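Local atomic coordinates of exopolygalacturonase (PDB entry 2UVF), a protein that hydrolyses pectic polygalacturonate as a family 28 exo-acting glycosidase, probably releasing digalacturonic acid from chain ends in the periplasm. Residues Arg350-His355 with His372-Ala377. Sequence-based numbering, arbitrary orientation.
With NI (nickel (II) ion), chain K; ADA (alpha-D-galactopyranuronic acid), chain C; ADA (alpha-D-galactopyranuronic acid), chain B; SO4 (sulfate ion), chain G.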
loop_
_atom_site.group_PDB
_atom_site.type_symbol
_atom_site.label_atom_id
_atom_site.label_comp_id
_atom_site.label_asym_id
_atom_site.label_seq_id
_atom_site.Cartn_x
_atom_site.Cartn_y
_atom_site.Cartn_z
ATOM N N ARG A 350 -9.357 3.544 9.855
ATOM C CA ARG A 350 -9.473 4.927 10.265
ATOM C C ARG A 350 -8.512 5.255 11.384
ATOM O O ARG A 350 -8.170 4.384 12.143
ATOM C CB ARG A 350 -10.900 5.194 10.707
ATOM C CG ARG A 350 -11.841 5.245 9.514
ATOM C CD ARG A 350 -13.236 5.560 9.901
ATOM N NE ARG A 350 -14.012 5.715 8.690
ATOM C CZ ARG A 350 -15.329 5.808 8.648
ATOM N NH1 ARG A 350 -16.035 5.774 9.769
ATOM N NH2 ARG A 350 -15.925 5.961 7.476
ATOM N N ASN A 351 -8.047 6.502 11.439
ATOM C CA ASN A 351 -7.489 7.087 12.663
ATOM C C ASN A 351 -6.361 6.292 13.389
ATOM O O ASN A 351 -6.499 5.999 14.582
ATOM C CB ASN A 351 -8.651 7.331 13.644
ATOM C CG ASN A 351 -8.381 8.462 14.624
ATOM O OD1 ASN A 351 -9.235 8.791 15.443
ATOM N ND2 ASN A 351 -7.220 9.076 14.526
ATOM N N PRO A 352 -5.235 5.976 12.698
ATOM C CA PRO A 352 -4.206 5.222 13.393
ATOM C C PRO A 352 -3.442 6.171 14.304
ATOM O O PRO A 352 -3.292 7.348 13.967
ATOM C CB PRO A 352 -3.309 4.741 12.248
ATOM C CG PRO A 352 -3.364 5.869 11.250
ATOM C CD PRO A 352 -4.812 6.336 11.325
ATOM N N ALA A 353 -2.966 5.686 15.448
ATOM C CA ALA A 353 -2.111 6.506 16.310
ATOM C C ALA A 353 -0.722 6.741 15.696
ATOM O O ALA A 353 -0.117 7.777 15.914
ATOM C CB ALA A 353 -2.013 5.895 17.729
ATOM N N PHE A 354 -0.239 5.800 14.893
ATOM C CA PHE A 354 1.052 5.931 14.207
ATOM C C PHE A 354 0.817 5.508 12.736
ATOM O O PHE A 354 0.153 6.264 11.983
ATOM C CB PHE A 354 2.106 5.121 14.967
ATOM C CG PHE A 354 3.542 5.304 14.497
ATOM C CD1 PHE A 354 4.035 6.529 14.105
ATOM C CD2 PHE A 354 4.403 4.214 14.485
ATOM C CE1 PHE A 354 5.378 6.677 13.696
ATOM C CE2 PHE A 354 5.748 4.352 14.070
ATOM C CZ PHE A 354 6.230 5.584 13.675
ATOM N N HIS A 355 1.264 4.311 12.350
ATOM C CA HIS A 355 1.119 3.805 10.976
ATOM C C HIS A 355 -0.202 3.063 10.824
ATOM O O HIS A 355 -0.846 2.731 11.812
ATOM C CB HIS A 355 2.246 2.816 10.582
ATOM C CG HIS A 355 3.645 3.361 10.671
ATOM N ND1 HIS A 355 3.995 4.631 10.264
ATOM C CD2 HIS A 355 4.798 2.767 11.055
ATOM C CE1 HIS A 355 5.293 4.808 10.422
ATOM N NE2 HIS A 355 5.806 3.687 10.891
ATOM N N HIS A 372 -8.801 2.956 3.090
ATOM C CA HIS A 372 -7.955 3.660 4.063
ATOM C C HIS A 372 -8.425 5.093 4.133
ATOM O O HIS A 372 -8.386 5.791 3.145
ATOM C CB HIS A 372 -6.451 3.615 3.657
ATOM C CG HIS A 372 -6.017 2.277 3.154
ATOM N ND1 HIS A 372 -5.408 1.341 3.962
ATOM C CD2 HIS A 372 -6.177 1.687 1.948
ATOM C CE1 HIS A 372 -5.195 0.235 3.266
ATOM N NE2 HIS A 372 -5.650 0.418 2.040
ATOM N N GLN A 373 -8.884 5.514 5.303
ATOM C CA GLN A 373 -9.355 6.861 5.508
ATOM C C GLN A 373 -8.651 7.426 6.754
ATOM O O GLN A 373 -9.194 7.415 7.874
ATOM C CB GLN A 373 -10.887 6.868 5.665
ATOM C CG GLN A 373 -11.709 6.229 4.509
ATOM C CD GLN A 373 -13.202 6.175 4.844
ATOM O OE1 GLN A 373 -13.582 6.049 6.014
ATOM N NE2 GLN A 373 -14.045 6.288 3.836
ATOM N N THR A 374 -7.429 7.914 6.547
ATOM C CA THR A 374 -6.544 8.277 7.649
ATOM C C THR A 374 -5.873 9.622 7.405
ATOM O O THR A 374 -4.880 9.927 8.040
ATOM C CB THR A 374 -5.457 7.202 7.913
ATOM O OG1 THR A 374 -4.519 7.167 6.831
ATOM C CG2 THR A 374 -6.072 5.809 8.055
ATOM N N TYR A 375 -6.415 10.417 6.481
ATOM C CA TYR A 375 -5.929 11.763 6.240
ATOM C C TYR A 375 -6.430 12.590 7.399
ATOM O O TYR A 375 -7.617 12.487 7.725
ATOM C CB TYR A 375 -6.489 12.321 4.923
ATOM C CG TYR A 375 -5.941 13.685 4.576
ATOM C CD1 TYR A 375 -4.713 13.810 3.942
ATOM C CD2 TYR A 375 -6.638 14.852 4.894
ATOM C CE1 TYR A 375 -4.185 15.040 3.644
ATOM C CE2 TYR A 375 -6.125 16.084 4.565
ATOM C CZ TYR A 375 -4.893 16.163 3.932
ATOM O OH TYR A 375 -4.341 17.387 3.610
ATOM N N ASP A 376 -5.575 13.380 8.052
ATOM C CA ASP A 376 -4.140 13.501 7.756
ATOM C C ASP A 376 -3.320 13.098 9.002
ATOM O O ASP A 376 -2.545 13.892 9.524
ATOM C CB ASP A 376 -3.819 14.948 7.360
ATOM C CG ASP A 376 -2.489 15.085 6.679
ATOM O OD1 ASP A 376 -2.047 16.235 6.461
ATOM O OD2 ASP A 376 -1.871 14.045 6.354
ATOM N N ALA A 377 -3.522 11.870 9.468
ATOM C CA ALA A 377 -2.836 11.338 10.639
ATOM C C ALA A 377 -1.317 11.246 10.408
ATOM O O ALA A 377 -0.867 10.555 9.481
ATOM C CB ALA A 377 -3.425 9.998 11.019
HETATM NI NI NI K . -0.129 13.720 5.200
HETATM C C1 ADA C . 10.144 4.899 7.317
HETATM C C2 ADA C . 9.783 3.695 6.422
HETATM C C3 ADA C . 8.443 3.126 6.926
HETATM C C4 ADA C . 8.569 2.693 8.420
HETATM C C5 ADA C . 9.007 3.903 9.275
HETATM C C6 ADA C . 9.227 3.693 10.798
HETATM O O2 ADA C . 9.723 4.072 5.033
HETATM O O3 ADA C . 8.003 2.053 6.097
HETATM O O4 ADA C . 9.494 1.612 8.576
HETATM O O5 ADA C . 10.213 4.519 8.730
HETATM O O6B ADA C . 10.292 4.147 11.272
HETATM O O6A ADA C . 8.343 3.106 11.469
HETATM C C1 ADA B . 7.191 8.622 6.263
HETATM C C2 ADA B . 6.918 7.476 7.260
HETATM C C3 ADA B . 7.966 7.611 8.388
HETATM C C4 ADA B . 9.302 7.157 7.776
HETATM C C5 ADA B . 9.632 8.167 6.661
HETATM C C6 ADA B . 10.928 7.772 5.917
HETATM O O1 ADA B . 7.182 9.943 6.879
HETATM O O2 ADA B . 5.592 7.463 7.737
HETATM O O3 ADA B . 7.604 6.907 9.602
HETATM O O4 ADA B . 9.089 5.873 7.137
HETATM O O5 ADA B . 8.505 8.329 5.694
HETATM O O6B ADA B . 10.838 6.943 4.976
HETATM O O6A ADA B . 12.005 8.305 6.289
HETATM S S SO4 G . -14.880 5.311 0.069
HETATM O O1 SO4 G . -15.243 3.890 0.055
HETATM O O2 SO4 G . -16.045 6.093 -0.336
HETATM O O3 SO4 G . -14.436 5.770 1.385
HETATM O O4 SO4 G . -13.780 5.505 -0.862
HETATM O O HOH W 1 -0.270 15.836 4.599
HETATM O O HOH W 2 -1.710 12.960 3.541
HETATM O O HOH W 3 1.327 14.495 7.084
#
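Arg350 and Gln373 run abreast on neighbouring coils of the right-handed parallel beta-helix of family 28 glycoside hydrolases, where strand 348-350 runs parallel to strand 371-373. A single acceptor takes both guanidinium bonds: Gln373 OE1 stands 2.7 Å from Arg350 NE and 2.8 Å from Arg350 NH2. The fork is flat, since the guanidinium and amide planes differ by only 5°, but both N-H...O paths are bent, as expected when two N-H groups share one oxygen. Its two arms differ, however: NE approaches OE1 almost end-on to its carbonyl bond, at 171°, whereas NH2 meets a lone pair in the carbonyl plane. Both side chains turn CG away from the carbonyl carbon and then run out extended, which brings their polar ends level. On the other side of the amide, Gln373 NE2 makes a weak bond to a sulfate, probably from the crystallisation liquor, that Arg288 and Tyr94 also hold.

Where the chains turn off these strands, contact becomes apolar. Pro352 CD rests 3.5 Å from Thr374 CG2 and 3.9 Å from Ala377 CB, the proline and threonine side chains crossing at about a right angle. Thr374 OG1 is bonded to Gly401 N, and the Thr374 carbonyl accepts the Ala377 N-H, closing the turn.

The two loops then part towards different sites. Asp376, which follows a cis peptide, binds nickel through OD2, with Gly401 O as a further ligand. Phe354 and His355 line the digalacturonate pocket; Asn379 O is hydrogen-bonded to His355 ND1, which probably helps to set the ring, and the other nitrogen, His355 NE2, lies 2.7 Å from O6A of the galacturonic acid in chain C, with a nearly straight N-H...O angle of 174°.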